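Local coordinates for protein tyrosine phosphatase (Orf virus, PDB 5NCR) that removes phosphate from phosphorylated proteins as a homodimeric phosphatase with triple substrate specificity, and probably helps the virus suppress host interferon signalling, at residues A45-D50 against S67-I72; D83-A88 against A165-Q170; I90-V95 against I172-C177. The protein carries 2 engineered substitutions. All blocks are in the same frame, centred on the assembly; numbering follows the deposited sequence.

Interaction 1: residues A45-D50 against S67-I72; sequences AVLRGD and STPAGI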
ATOM      1  N   ALA B  45      21.439  -4.503 -29.112  1.00 36.67           N
ATOM      2  CA  ALA B  45      22.521  -3.516 -29.136  1.00 37.26           C
ATOM      3  C   ALA B  45      23.810  -4.115 -28.561  1.00 40.51           C
ATOM      4  O   ALA B  45      24.872  -3.919 -29.144  1.00 41.52           O
ATOM      5  CB  ALA B  45      22.114  -2.256 -28.375  1.00 37.23           C
ATOM      6  N   VAL B  46      23.711  -4.875 -27.455  1.00 36.59           N
ATOM      7  CA  VAL B  46      24.844  -5.579 -26.818  1.00 37.54           C
ATOM      8  C   VAL B  46      25.461  -6.566 -27.832  1.00 45.82           C
ATOM      9  O   VAL B  46      26.664  -6.511 -28.089  1.00 46.11           O
ATOM     10  CB  VAL B  46      24.443  -6.304 -25.484  1.00 39.46           C
ATOM     11  CG1 VAL B  46      25.615  -7.094 -24.891  1.00 39.55           C
ATOM     12  CG2 VAL B  46      23.891  -5.322 -24.452  1.00 37.80           C
ATOM     13  N   LEU B  47      24.613  -7.425 -28.431  1.00 42.88           N
ATOM     14  CA  LEU B  47      25.006  -8.449 -29.403  1.00 44.25           C
ATOM     15  C   LEU B  47      25.618  -7.894 -30.707  1.00 51.66           C
ATOM     16  O   LEU B  47      26.458  -8.573 -31.299  1.00 53.67           O
ATOM     17  CB  LEU B  47      23.840  -9.400 -29.706  1.00 43.35           C
ATOM     18  CG  LEU B  47      23.296 -10.183 -28.506  1.00 45.75           C
ATOM     19  CD1 LEU B  47      21.886 -10.620 -28.759  1.00 45.44           C
ATOM     20  CD2 LEU B  47      24.206 -11.364 -28.138  1.00 48.12           C
ATOM     21  N   ARG B  48      25.228  -6.666 -31.132  1.00 48.59           N
ATOM     22  CA  ARG B  48      25.783  -6.008 -32.334  1.00 50.58           C
ATOM     23  C   ARG B  48      27.143  -5.361 -32.015  1.00 55.30           C
ATOM     24  O   ARG B  48      27.811  -4.864 -32.924  1.00 56.51           O
ATOM     25  CB  ARG B  48      24.852  -4.883 -32.833  1.00 50.37           C
ATOM     26  CG  ARG B  48      23.558  -5.304 -33.514  1.00 54.68           C
ATOM     27  CD  ARG B  48      22.806  -4.121 -34.128  1.00 60.97           C
ATOM     28  NE  ARG B  48      22.831  -2.893 -33.318  1.00 68.50           N
ATOM     29  CZ  ARG B  48      21.831  -2.475 -32.545  1.00 85.97           C
ATOM     30  NH1 ARG B  48      20.715  -3.185 -32.448  1.00 71.49           N
ATOM     31  NH2 ARG B  48      21.944  -1.344 -31.859  1.00 73.73           N
ATOM     32  N   GLY B  49      27.495  -5.310 -30.728  1.00 50.55           N
ATOM     33  CA  GLY B  49      28.701  -4.646 -30.252  1.00 51.18           C
ATOM     34  C   GLY B  49      28.510  -3.138 -30.231  1.00 54.72           C
ATOM     35  O   GLY B  49      29.486  -2.391 -30.298  1.00 55.11           O
ATOM     36  N   ASP B  50      27.240  -2.687 -30.127  1.00 50.04           N
ATOM     37  CA  ASP B  50      26.821  -1.287 -30.125  1.00 50.00           C
ATOM     38  C   ASP B  50      26.555  -0.726 -28.720  1.00 50.02           C
ATOM     39  O   ASP B  50      26.164   0.433 -28.594  1.00 49.80           O
ATOM     40  CB  ASP B  50      25.570  -1.132 -31.015  1.00 52.67           C
ATOM     41  CG  ASP B  50      25.836  -1.217 -32.503  1.00 73.03           C
ATOM     42  OD1 ASP B  50      26.703  -2.029 -32.909  1.00 76.23           O
ATOM     43  OD2 ASP B  50      25.172  -0.480 -33.268  1.00 83.91           O
ATOM     44  N   SER B  67      22.846 -16.702 -30.228  1.00 50.18           N
ATOM     45  CA  SER B  67      24.282 -16.913 -30.138  1.00 51.07           C
ATOM     46  C   SER B  67      24.877 -15.649 -29.540  1.00 53.98           C
ATOM     47  O   SER B  67      24.366 -14.553 -29.781  1.00 52.01           O
ATOM     48  CB  SER B  67      24.869 -17.157 -31.529  1.00 57.21           C
ATOM     49  OG  SER B  67      26.280 -16.996 -31.577  1.00 66.76           O
ATOM     50  N   THR B  68      25.968 -15.798 -28.788  1.00 52.37           N
ATOM     51  CA  THR B  68      26.665 -14.664 -28.186  1.00 52.20           C
ATOM     52  C   THR B  68      28.080 -14.500 -28.740  1.00 58.62           C
ATOM     53  O   THR B  68      28.766 -15.508 -28.969  1.00 58.50           O
ATOM     54  CB  THR B  68      26.716 -14.792 -26.668  1.00 60.37           C
ATOM     55  OG1 THR B  68      26.997 -16.146 -26.308  1.00 63.70           O
ATOM     56  CG2 THR B  68      25.456 -14.287 -26.005  1.00 55.41           C
ATOM     57  N   PRO B  69      28.568 -13.242 -28.886  1.00 56.30           N
ATOM     58  CA  PRO B  69      29.961 -13.056 -29.322  1.00 58.45           C
ATOM     59  C   PRO B  69      30.909 -13.494 -28.202  1.00 63.75           C
ATOM     60  O   PRO B  69      30.464 -13.730 -27.062  1.00 61.66           O
ATOM     61  CB  PRO B  69      30.050 -11.555 -29.594  1.00 59.89           C
ATOM     62  CG  PRO B  69      29.034 -10.961 -28.683  1.00 62.02           C
ATOM     63  CD  PRO B  69      27.912 -11.943 -28.616  1.00 56.29           C
ATOM     64  N   ALA B  70      32.204 -13.622 -28.534  1.00 61.92           N
ATOM     65  CA  ALA B  70      33.250 -14.033 -27.603  1.00 62.11           C
ATOM     66  C   ALA B  70      33.295 -13.101 -26.397  1.00 62.10           C
ATOM     67  O   ALA B  70      33.167 -11.888 -26.554  1.00 60.75           O
ATOM     68  CB  ALA B  70      34.596 -14.033 -28.317  1.00 65.83           C
ATOM     69  N   GLY B  71      33.436 -13.683 -25.211  1.00 57.98           N
ATOM     70  CA  GLY B  71      33.518 -12.939 -23.959  1.00 56.97           C
ATOM     71  C   GLY B  71      32.189 -12.683 -23.275  1.00 57.86           C
ATOM     72  O   GLY B  71      32.174 -12.202 -22.137  1.00 57.21           O
ATOM     73  N   ILE B  72      31.063 -12.975 -23.962  1.00 51.64           N
ATOM     74  CA  ILE B  72      29.724 -12.798 -23.381  1.00 48.16           C
ATOM     75  C   ILE B  72      29.037 -14.154 -23.174  1.00 47.40           C
ATOM     76  O   ILE B  72      28.917 -14.929 -24.126  1.00 46.32           O
ATOM     77  CB  ILE B  72      28.821 -11.789 -24.158  1.00 50.44           C
ATOM     78  CG1 ILE B  72      29.532 -10.429 -24.351  1.00 51.88           C
ATOM     79  CG2 ILE B  72      27.471 -11.607 -23.433  1.00 48.92           C
ATOM     80  CD1 ILE B  72      28.818  -9.430 -25.250  1.00 58.27           C
TER
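V46 and L47, on the last turn of helix 40-47, meet the loop that leads from strand 57-60 to strand 73-76; a Schellman motif ends the helix, and a type II beta turn from P69 to I72 shapes the loop. What joins the two is apolar contact at the protein surface. L47 does most of it through one methyl: CD2 lies 3.8 Å from CD of P69, the two side chains crossing at about a right angle, and also touches CG2 of T68 and the carbonyl oxygen of S67. V46 contributes CG1, which its first torsion sets anti to the backbone nitrogen (chi1 177°) and 4.0 Å from CD1 of I72. L58 of strand 57-60 touches L47 from the helix side and T68 and I72 from the loop side, so one sheet residue contacts both segments.

The polar interactions stay within each segment. In the Schellman motif G49 takes a positive phi; its N bonds to V46 O at 3.0 Å, while D50 N returns to A45 O. R48 takes no part in the contact; its NE makes a weak hydrogen bond, part of a salt bridge, to D50 OD2 at 3.4 Å. In the loop the turn is closed by I72 N to P69 O, and T68 OG1 donates to I72 O at 3.2 Å, arriving tilted 32° from the carbonyl plane.

Interaction 2: residues D83-A88 against A165-Q170; sequences DKTNIA and ANFRYQ. Engineered in segment 83-88: K84 (natural residue Thr).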
ATOM      1  N   ASP B  83      -0.463 -15.559 -17.191  1.00 34.21           N
ATOM      2  CA  ASP B  83      -0.981 -15.632 -15.833  1.00 35.86           C
ATOM      3  C   ASP B  83      -0.850 -17.001 -15.162  1.00 41.48           C
ATOM      4  O   ASP B  83      -1.288 -17.134 -14.016  1.00 42.46           O
ATOM      5  CB  ASP B  83      -2.441 -15.115 -15.759  1.00 40.39           C
ATOM      6  CG  ASP B  83      -3.453 -15.828 -16.630  1.00 64.73           C
ATOM      7  OD1 ASP B  83      -3.039 -16.661 -17.469  1.00 69.97           O
ATOM      8  OD2 ASP B  83      -4.664 -15.535 -16.492  1.00 73.10           O
ATOM      9  N   LYS B  84      -0.224 -17.989 -15.795  1.00 36.99           N
ATOM     10  CA  LYS B  84      -0.118 -19.291 -15.122  1.00 37.03           C
ATOM     11  C   LYS B  84       1.328 -19.750 -14.931  1.00 38.85           C
ATOM     12  O   LYS B  84       1.586 -20.685 -14.188  1.00 39.07           O
ATOM     13  CB  LYS B  84      -0.977 -20.349 -15.837  1.00 41.65           C
ATOM     14  CG  LYS B  84      -2.490 -20.221 -15.574  1.00 53.05           C
ATOM     15  CD  LYS B  84      -2.902 -20.651 -14.155  1.00 60.61           C
ATOM     16  CE  LYS B  84      -3.992 -21.703 -14.148  1.00 59.99           C
ATOM     17  NZ  LYS B  84      -4.411 -22.066 -12.765  1.00 50.54           N
ATOM     18  N   THR B  85       2.266 -19.037 -15.540  1.00 34.59           N
ATOM     19  CA  THR B  85       3.698 -19.333 -15.451  1.00 32.60           C
ATOM     20  C   THR B  85       4.218 -19.252 -13.997  1.00 35.05           C
ATOM     21  O   THR B  85       3.936 -18.302 -13.276  1.00 30.81           O
ATOM     22  CB  THR B  85       4.470 -18.467 -16.441  1.00 34.04           C
ATOM     23  OG1 THR B  85       4.231 -18.986 -17.743  1.00 34.48           O
ATOM     24  CG2 THR B  85       5.953 -18.472 -16.213  1.00 30.65           C
ATOM     25  N   ASN B  86       4.948 -20.324 -13.609  1.00 33.08           N
ATOM     26  CA  ASN B  86       5.612 -20.533 -12.330  1.00 31.98           C
ATOM     27  C   ASN B  86       7.060 -19.991 -12.363  1.00 30.80           C
ATOM     28  O   ASN B  86       7.880 -20.416 -13.172  1.00 30.27           O
ATOM     29  CB  ASN B  86       5.600 -22.029 -11.970  1.00 33.94           C
ATOM     30  CG  ASN B  86       6.114 -22.349 -10.585  1.00 57.13           C
ATOM     31  OD1 ASN B  86       6.146 -21.500  -9.696  1.00 44.95           O
ATOM     32  ND2 ASN B  86       6.523 -23.588 -10.363  1.00 55.26           N
ATOM     33  N   ILE B  87       7.353 -19.056 -11.471  1.00 25.49           N
ATOM     34  CA  ILE B  87       8.674 -18.426 -11.336  1.00 24.04           C
ATOM     35  C   ILE B  87       9.286 -18.676  -9.948  1.00 26.47           C
ATOM     36  O   ILE B  87      10.418 -18.252  -9.693  1.00 23.35           O
ATOM     37  CB  ILE B  87       8.666 -16.913 -11.719  1.00 26.58           C
ATOM     38  CG1 ILE B  87       7.679 -16.093 -10.840  1.00 27.10           C
ATOM     39  CG2 ILE B  87       8.413 -16.732 -13.206  1.00 27.57           C
ATOM     40  CD1 ILE B  87       8.086 -14.664 -10.554  1.00 26.97           C
ATOM     41  N   ALA B  88       8.521 -19.353  -9.062  1.00 27.08           N
ATOM     42  CA  ALA B  88       8.899 -19.711  -7.687  1.00 27.87           C
ATOM     43  C   ALA B  88      10.153 -20.571  -7.614  1.00 31.96           C
ATOM     44  O   ALA B  88      10.905 -20.412  -6.663  1.00 31.83           O
ATOM     45  CB  ALA B  88       7.750 -20.407  -6.974  1.00 29.16           C
ATOM     46  N   ALA B 165       0.420  -9.526 -12.884  1.00 24.34           N
ATOM     47  CA  ALA B 165      -0.057  -9.743 -11.517  1.00 22.85           C
ATOM     48  C   ALA B 165       0.336 -11.121 -10.986  1.00 24.67           C
ATOM     49  O   ALA B 165       0.664 -11.229  -9.821  1.00 23.62           O
ATOM     50  CB  ALA B 165      -1.559  -9.568 -11.458  1.00 24.28           C
ATOM     51  N   ASN B 166       0.379 -12.153 -11.854  1.00 21.97           N
ATOM     52  CA  ASN B 166       0.786 -13.522 -11.516  1.00 22.60           C
ATOM     53  C   ASN B 166       2.222 -13.548 -10.969  1.00 25.79           C
ATOM     54  O   ASN B 166       2.471 -14.110  -9.897  1.00 25.71           O
ATOM     55  CB  ASN B 166       0.619 -14.457 -12.741  1.00 21.07           C
ATOM     56  CG  ASN B 166       1.397 -15.767 -12.725  1.00 36.85           C
ATOM     57  OD1 ASN B 166       2.099 -16.115 -13.690  1.00 31.20           O
ATOM     58  ND2 ASN B 166       1.270 -16.536 -11.663  1.00 22.20           N
ATOM     59  N   PHE B 167       3.141 -12.895 -11.678  1.00 22.88           N
ATOM     60  CA  PHE B 167       4.551 -12.804 -11.324  1.00 20.89           C
ATOM     61  C   PHE B 167       4.710 -11.947 -10.082  1.00 20.03           C
ATOM     62  O   PHE B 167       5.491 -12.301  -9.203  1.00 18.36           O
ATOM     63  CB  PHE B 167       5.363 -12.163 -12.478  1.00 21.98           C
ATOM     64  CG  PHE B 167       5.531 -12.962 -13.754  1.00 24.66           C
ATOM     65  CD1 PHE B 167       5.018 -14.262 -13.861  1.00 28.18           C
ATOM     66  CD2 PHE B 167       6.220 -12.429 -14.843  1.00 25.51           C
ATOM     67  CE1 PHE B 167       5.164 -14.994 -15.048  1.00 30.07           C
ATOM     68  CE2 PHE B 167       6.363 -13.164 -16.028  1.00 28.66           C
ATOM     69  CZ  PHE B 167       5.842 -14.443 -16.119  1.00 27.62           C
ATOM     70  N   ARG B 168       4.016 -10.792 -10.039  1.00 17.62           N
ATOM     71  CA  ARG B 168       4.102  -9.866  -8.914  1.00 17.97           C
ATOM     72  C   ARG B 168       3.610 -10.550  -7.642  1.00 21.21           C
ATOM     73  O   ARG B 168       4.237 -10.382  -6.611  1.00 22.68           O
ATOM     74  CB  ARG B 168       3.330  -8.574  -9.200  1.00 18.14           C
ATOM     75  CG  ARG B 168       3.912  -7.336  -8.498  1.00 26.61           C
ATOM     76  CD  ARG B 168       3.341  -6.029  -9.042  1.00 20.71           C
ATOM     77  NE  ARG B 168       1.903  -5.950  -8.835  1.00 24.64           N
ATOM     78  CZ  ARG B 168       0.990  -6.094  -9.782  1.00 27.65           C
ATOM     79  NH1 ARG B 168       1.355  -6.316 -11.037  1.00 18.69           N
ATOM     80  NH2 ARG B 168      -0.299  -6.003  -9.485  1.00 24.18           N
ATOM     81  N   TYR B 169       2.533 -11.358  -7.723  1.00 18.96           N
ATOM     82  CA  TYR B 169       2.005 -12.072  -6.569  1.00 20.47           C
ATOM     83  C   TYR B 169       3.033 -13.115  -6.107  1.00 24.05           C
ATOM     84  O   TYR B 169       3.315 -13.197  -4.912  1.00 24.73           O
ATOM     85  CB  TYR B 169       0.655 -12.752  -6.896  1.00 25.46           C
ATOM     86  CG  TYR B 169       0.085 -13.560  -5.746  1.00 31.65           C
ATOM     87  CD1 TYR B 169      -0.577 -12.937  -4.690  1.00 35.16           C
ATOM     88  CD2 TYR B 169       0.198 -14.946  -5.721  1.00 34.74           C
ATOM     89  CE1 TYR B 169      -1.127 -13.677  -3.640  1.00 39.60           C
ATOM     90  CE2 TYR B 169      -0.343 -15.697  -4.676  1.00 37.91           C
ATOM     91  CZ  TYR B 169      -0.999 -15.058  -3.633  1.00 49.55           C
ATOM     92  OH  TYR B 169      -1.545 -15.791  -2.603  1.00 58.04           O
ATOM     93  N   GLN B 170       3.621 -13.889  -7.054  1.00 20.57           N
ATOM     94  CA  GLN B 170       4.638 -14.896  -6.720  1.00 19.44           C
ATOM     95  C   GLN B 170       5.856 -14.258  -6.014  1.00 21.35           C
ATOM     96  O   GLN B 170       6.398 -14.849  -5.088  1.00 21.80           O
ATOM     97  CB  GLN B 170       5.095 -15.666  -7.954  1.00 20.58           C
ATOM     98  CG  GLN B 170       4.031 -16.614  -8.492  1.00 26.21           C
ATOM     99  CD  GLN B 170       4.573 -17.357  -9.690  1.00 27.64           C
ATOM    100  OE1 GLN B 170       5.362 -18.289  -9.573  1.00 23.13           O
ATOM    101  NE2 GLN B 170       4.171 -16.975 -10.861  1.00 25.02           N
TER
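Q170 reaches from helix 165-177 to the loop 83-88 and uses both ends of its amide there. OE1 accepts an almost straight bond from I87 N, 2.9 Å long with an angle of 175° at the hydrogen, and a weak one from A88 N. NE2 donates to T85 O at 2.8 Å, in the plane of that carbonyl, and has a weak bond back to N166 O in its own helix. Gripped at both ends, the amide has little freedom to rotate, and the side chain runs extended beyond CG to get there.

The loop joins strand 73-76 to helix 90-103, the position of the general-acid loop in cysteine-dependent phosphatases; the bonds of Q170 to T85 and I87 tie it to helix 165-177. Just before helix 90-103, N86 OD1 accepts from A88 N at 3.3 Å and forms an Asx turn.

I87 is the buried residue of the loop, and its branches part over the helix. CG1, set between backbone N and carbonyl carbon (chi1 59°), lies 3.5 Å from CD of Q170, and CD1 continues to F167 O at 3.8 Å. CG2 covers one face of the F167 ring, 4.1 Å above its plane and offset toward the rim. T85 meets the same ring with CB at its edge and CG2 3.8 Å from CE1, while its OG1 bonds to D82. The F167 side chain lies about 6 Å from a bound phosphate ion, probably from the crystallisation liquor though it may mark a pocket.

Interaction 3: residues I90-V95 against I172-C177; sequences IMPALV and IKMFVC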
ATOM      1  N   ILE B  90      12.491 -20.734 -10.296  1.00 26.86           N
ATOM      2  CA  ILE B  90      13.499 -19.999 -11.080  1.00 25.68           C
ATOM      3  C   ILE B  90      14.118 -18.856 -10.238  1.00 27.43           C
ATOM      4  O   ILE B  90      15.335 -18.628 -10.284  1.00 24.95           O
ATOM      5  CB  ILE B  90      12.846 -19.446 -12.378  1.00 29.08           C
ATOM      6  CG1 ILE B  90      12.622 -20.560 -13.413  1.00 31.26           C
ATOM      7  CG2 ILE B  90      13.620 -18.250 -12.991  1.00 29.33           C
ATOM      8  CD1 ILE B  90      11.494 -20.235 -14.428  1.00 35.30           C
ATOM      9  N   MET B  91      13.263 -18.124  -9.493  1.00 25.24           N
ATOM     10  CA  MET B  91      13.681 -16.951  -8.724  1.00 26.13           C
ATOM     11  C   MET B  91      14.802 -17.196  -7.704  1.00 28.51           C
ATOM     12  O   MET B  91      15.758 -16.429  -7.748  1.00 27.90           O
ATOM     13  CB  MET B  91      12.493 -16.248  -8.053  1.00 29.79           C
ATOM     14  CG  MET B  91      12.679 -14.737  -7.960  1.00 34.83           C
ATOM     15  SD  MET B  91      13.248 -13.923  -9.505  1.00 39.77           S
ATOM     16  CE  MET B  91      11.950 -14.304 -10.628  1.00 35.60           C
ATOM     17  N   PRO B  92      14.768 -18.223  -6.818  1.00 26.71           N
ATOM     18  CA  PRO B  92      15.893 -18.402  -5.875  1.00 27.31           C
ATOM     19  C   PRO B  92      17.240 -18.585  -6.576  1.00 29.53           C
ATOM     20  O   PRO B  92      18.227 -18.004  -6.138  1.00 29.08           O
ATOM     21  CB  PRO B  92      15.498 -19.646  -5.066  1.00 30.22           C
ATOM     22  CG  PRO B  92      14.011 -19.718  -5.192  1.00 34.39           C
ATOM     23  CD  PRO B  92      13.729 -19.255  -6.600  1.00 28.48           C
ATOM     24  N   ALA B  93      17.280 -19.363  -7.666  1.00 25.53           N
ATOM     25  CA  ALA B  93      18.512 -19.586  -8.429  1.00 25.93           C
ATOM     26  C   ALA B  93      18.930 -18.345  -9.164  1.00 28.22           C
ATOM     27  O   ALA B  93      20.105 -18.005  -9.153  1.00 29.14           O
ATOM     28  CB  ALA B  93      18.353 -20.750  -9.389  1.00 27.55           C
ATOM     29  N   LEU B  94      17.972 -17.630  -9.759  1.00 23.92           N
ATOM     30  CA  LEU B  94      18.260 -16.419 -10.495  1.00 23.09           C
ATOM     31  C   LEU B  94      18.800 -15.286  -9.607  1.00 24.60           C
ATOM     32  O   LEU B  94      19.790 -14.660  -9.971  1.00 22.31           O
ATOM     33  CB  LEU B  94      17.054 -15.985 -11.311  1.00 23.41           C
ATOM     34  CG  LEU B  94      17.236 -14.880 -12.312  1.00 30.26           C
ATOM     35  CD1 LEU B  94      18.546 -15.041 -13.120  1.00 33.55           C
ATOM     36  CD2 LEU B  94      16.030 -14.789 -13.198  1.00 32.67           C
ATOM     37  N   VAL B  95      18.204 -15.066  -8.425  1.00 21.09           N
ATOM     38  CA  VAL B  95      18.719 -13.998  -7.543  1.00 20.83           C
ATOM     39  C   VAL B  95      20.132 -14.327  -7.036  1.00 27.39           C
ATOM     40  O   VAL B  95      20.963 -13.426  -6.904  1.00 28.42           O
ATOM     41  CB  VAL B  95      17.746 -13.607  -6.392  1.00 22.17           C
ATOM     42  CG1 VAL B  95      16.407 -13.142  -6.951  1.00 20.90           C
ATOM     43  CG2 VAL B  95      17.558 -14.735  -5.392  1.00 22.57           C
ATOM     44  N   ILE B 172       5.721 -11.321  -4.269  1.00 20.31           N
ATOM     45  CA  ILE B 172       5.201 -10.902  -2.953  1.00 19.79           C
ATOM     46  C   ILE B 172       5.273 -12.103  -2.017  1.00 25.50           C
ATOM     47  O   ILE B 172       5.821 -11.971  -0.939  1.00 26.39           O
ATOM     48  CB  ILE B 172       3.797 -10.258  -3.038  1.00 21.21           C
ATOM     49  CG1 ILE B 172       3.871  -8.900  -3.784  1.00 19.68           C
ATOM     50  CG2 ILE B 172       3.131 -10.098  -1.635  1.00 19.80           C
ATOM     51  CD1 ILE B 172       2.565  -8.405  -4.379  1.00 22.28           C
ATOM     52  N   LYS B 173       4.762 -13.268  -2.441  1.00 23.86           N
ATOM     53  CA  LYS B 173       4.762 -14.504  -1.625  1.00 25.56           C
ATOM     54  C   LYS B 173       6.166 -14.883  -1.164  1.00 30.66           C
ATOM     55  O   LYS B 173       6.395 -15.140   0.017  1.00 31.60           O
ATOM     56  CB  LYS B 173       4.161 -15.695  -2.390  1.00 27.76           C
ATOM     57  CG  LYS B 173       2.652 -15.683  -2.572  1.00 44.63           C
ATOM     58  CD  LYS B 173       1.836 -15.900  -1.310  1.00 65.66           C
ATOM     59  CE  LYS B 173       1.614 -17.347  -0.914  1.00 86.39           C
ATOM     60  NZ  LYS B 173       0.715 -17.425   0.267  1.00 98.64           N
ATOM     61  N   MET B 174       7.102 -14.880  -2.098  1.00 26.56           N
ATOM     62  CA  MET B 174       8.485 -15.240  -1.852  1.00 27.27           C
ATOM     63  C   MET B 174       9.273 -14.242  -0.977  1.00 28.60           C
ATOM     64  O   MET B 174       9.992 -14.681  -0.089  1.00 30.98           O
ATOM     65  CB  MET B 174       9.164 -15.461  -3.217  1.00 30.00           C
ATOM     66  CG  MET B 174      10.625 -15.787  -3.169  1.00 36.25           C
ATOM     67  SD  MET B 174      11.104 -16.573  -4.734  1.00 43.20           S
ATOM     68  CE  MET B 174      10.632 -18.296  -4.338  1.00 41.88           C
ATOM     69  N   PHE B 175       9.188 -12.933  -1.255  1.00 22.93           N
ATOM     70  CA  PHE B 175      10.034 -11.938  -0.584  1.00 23.81           C
ATOM     71  C   PHE B 175       9.340 -11.099   0.486  1.00 29.47           C
ATOM     72  O   PHE B 175      10.014 -10.427   1.282  1.00 29.76           O
ATOM     73  CB  PHE B 175      10.728 -11.025  -1.604  1.00 25.49           C
ATOM     74  CG  PHE B 175      11.653 -11.765  -2.541  1.00 27.03           C
ATOM     75  CD1 PHE B 175      12.911 -12.191  -2.115  1.00 31.96           C
ATOM     76  CD2 PHE B 175      11.272 -12.030  -3.851  1.00 27.97           C
ATOM     77  CE1 PHE B 175      13.769 -12.880  -2.984  1.00 32.77           C
ATOM     78  CE2 PHE B 175      12.134 -12.713  -4.723  1.00 31.94           C
ATOM     79  CZ  PHE B 175      13.390 -13.101  -4.294  1.00 31.24           C
ATOM     80  N   VAL B 176       8.026 -11.180   0.564  1.00 25.43           N
ATOM     81  CA  VAL B 176       7.311 -10.423   1.603  1.00 25.38           C
ATOM     82  C   VAL B 176       6.730 -11.362   2.621  1.00 32.08           C
ATOM     83  O   VAL B 176       6.992 -11.198   3.803  1.00 32.69           O
ATOM     84  CB  VAL B 176       6.273  -9.411   1.047  1.00 25.36           C
ATOM     85  CG1 VAL B 176       5.420  -8.787   2.168  1.00 25.19           C
ATOM     86  CG2 VAL B 176       6.958  -8.351   0.200  1.00 23.21           C
ATOM     87  N   CYS B 177       5.943 -12.340   2.166  1.00 33.03           N
ATOM     88  CA  CYS B 177       5.293 -13.306   3.041  1.00 36.75           C
ATOM     89  C   CYS B 177       6.274 -14.254   3.710  1.00 42.62           C
ATOM     90  O   CYS B 177       6.268 -14.347   4.944  1.00 45.21           O
ATOM     91  CB  CYS B 177       4.204 -14.065   2.294  1.00 38.75           C
ATOM     92  SG  CYS B 177       2.907 -13.004   1.622  1.00 42.96           S
TER
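I172 O takes two backbone bonds, from V176 N at 2.8 Å and from C177 N at 3.1 Å, the donors arriving from opposite faces of its plane. The second belongs to a wider pi-type turn at 173-177, and this turn carries M174 and F175, the two residues of helix 165-177 that touch M91, P92 and V95 at the start of helix 90-103. All of the contact across the pair is apolar.

M174 is the longer arm. Its CG stands anti to the backbone nitrogen (chi1 177°), and the chain stays extended toward helix 90-103 until it bends at the last torsion (chi3 -85°). The sulfur SD then comes 3.6 Å from CB of M91, and the methyl CE settles 3.8 Å from CG of P92, the two side chains crossing at about a right angle. M91 starts out toward M174, but bends at both later torsions, so that its own sulfur end leads away.

F175, the next residue, presents its ring to M91 and V95. M91 CG sits at the edge of the ring, near its plane, 3.9 Å from CE2, while V95 CG1 approaches CZ obliquely at 4.0 Å. One face of the ring is covered by M174 CG, offset toward the rim; the two neighbours thus pack on each other as well as on M91.

The axes of segments 90-95 and 172-177 approach to 11.8 Å, with 62° between their directions, a gap spanned mainly by M174 and F175. Helix 118-134 adds M128 and L132 against F175, and H129 against V95. On other sides of helix 165-177, I172 and V176 meet L12 of helix 7-15 and F147 of helix 140-158.

Overall arrangement
Interaction 1 comes first along the chain and closes before the others open; it lies on the far side of the chain's centre, about 30 Å from interaction 2 and 29 Å from interaction 3, measured between centres, and shares no segment with them. Interactions 2 and 3 are neighbours, centres about 11 Å apart, and interleave along the chain: the loop 83-88 runs almost directly into helix 90-103, and both pack on successive parts of helix 165-177. They touch where M174 meets A88. That last helix therefore holds a loop and the helix after it together, whereas interaction 1 is a surface contact joining the end of helix 40-47 to the 67-72 loop, far across the same phosphatase domain.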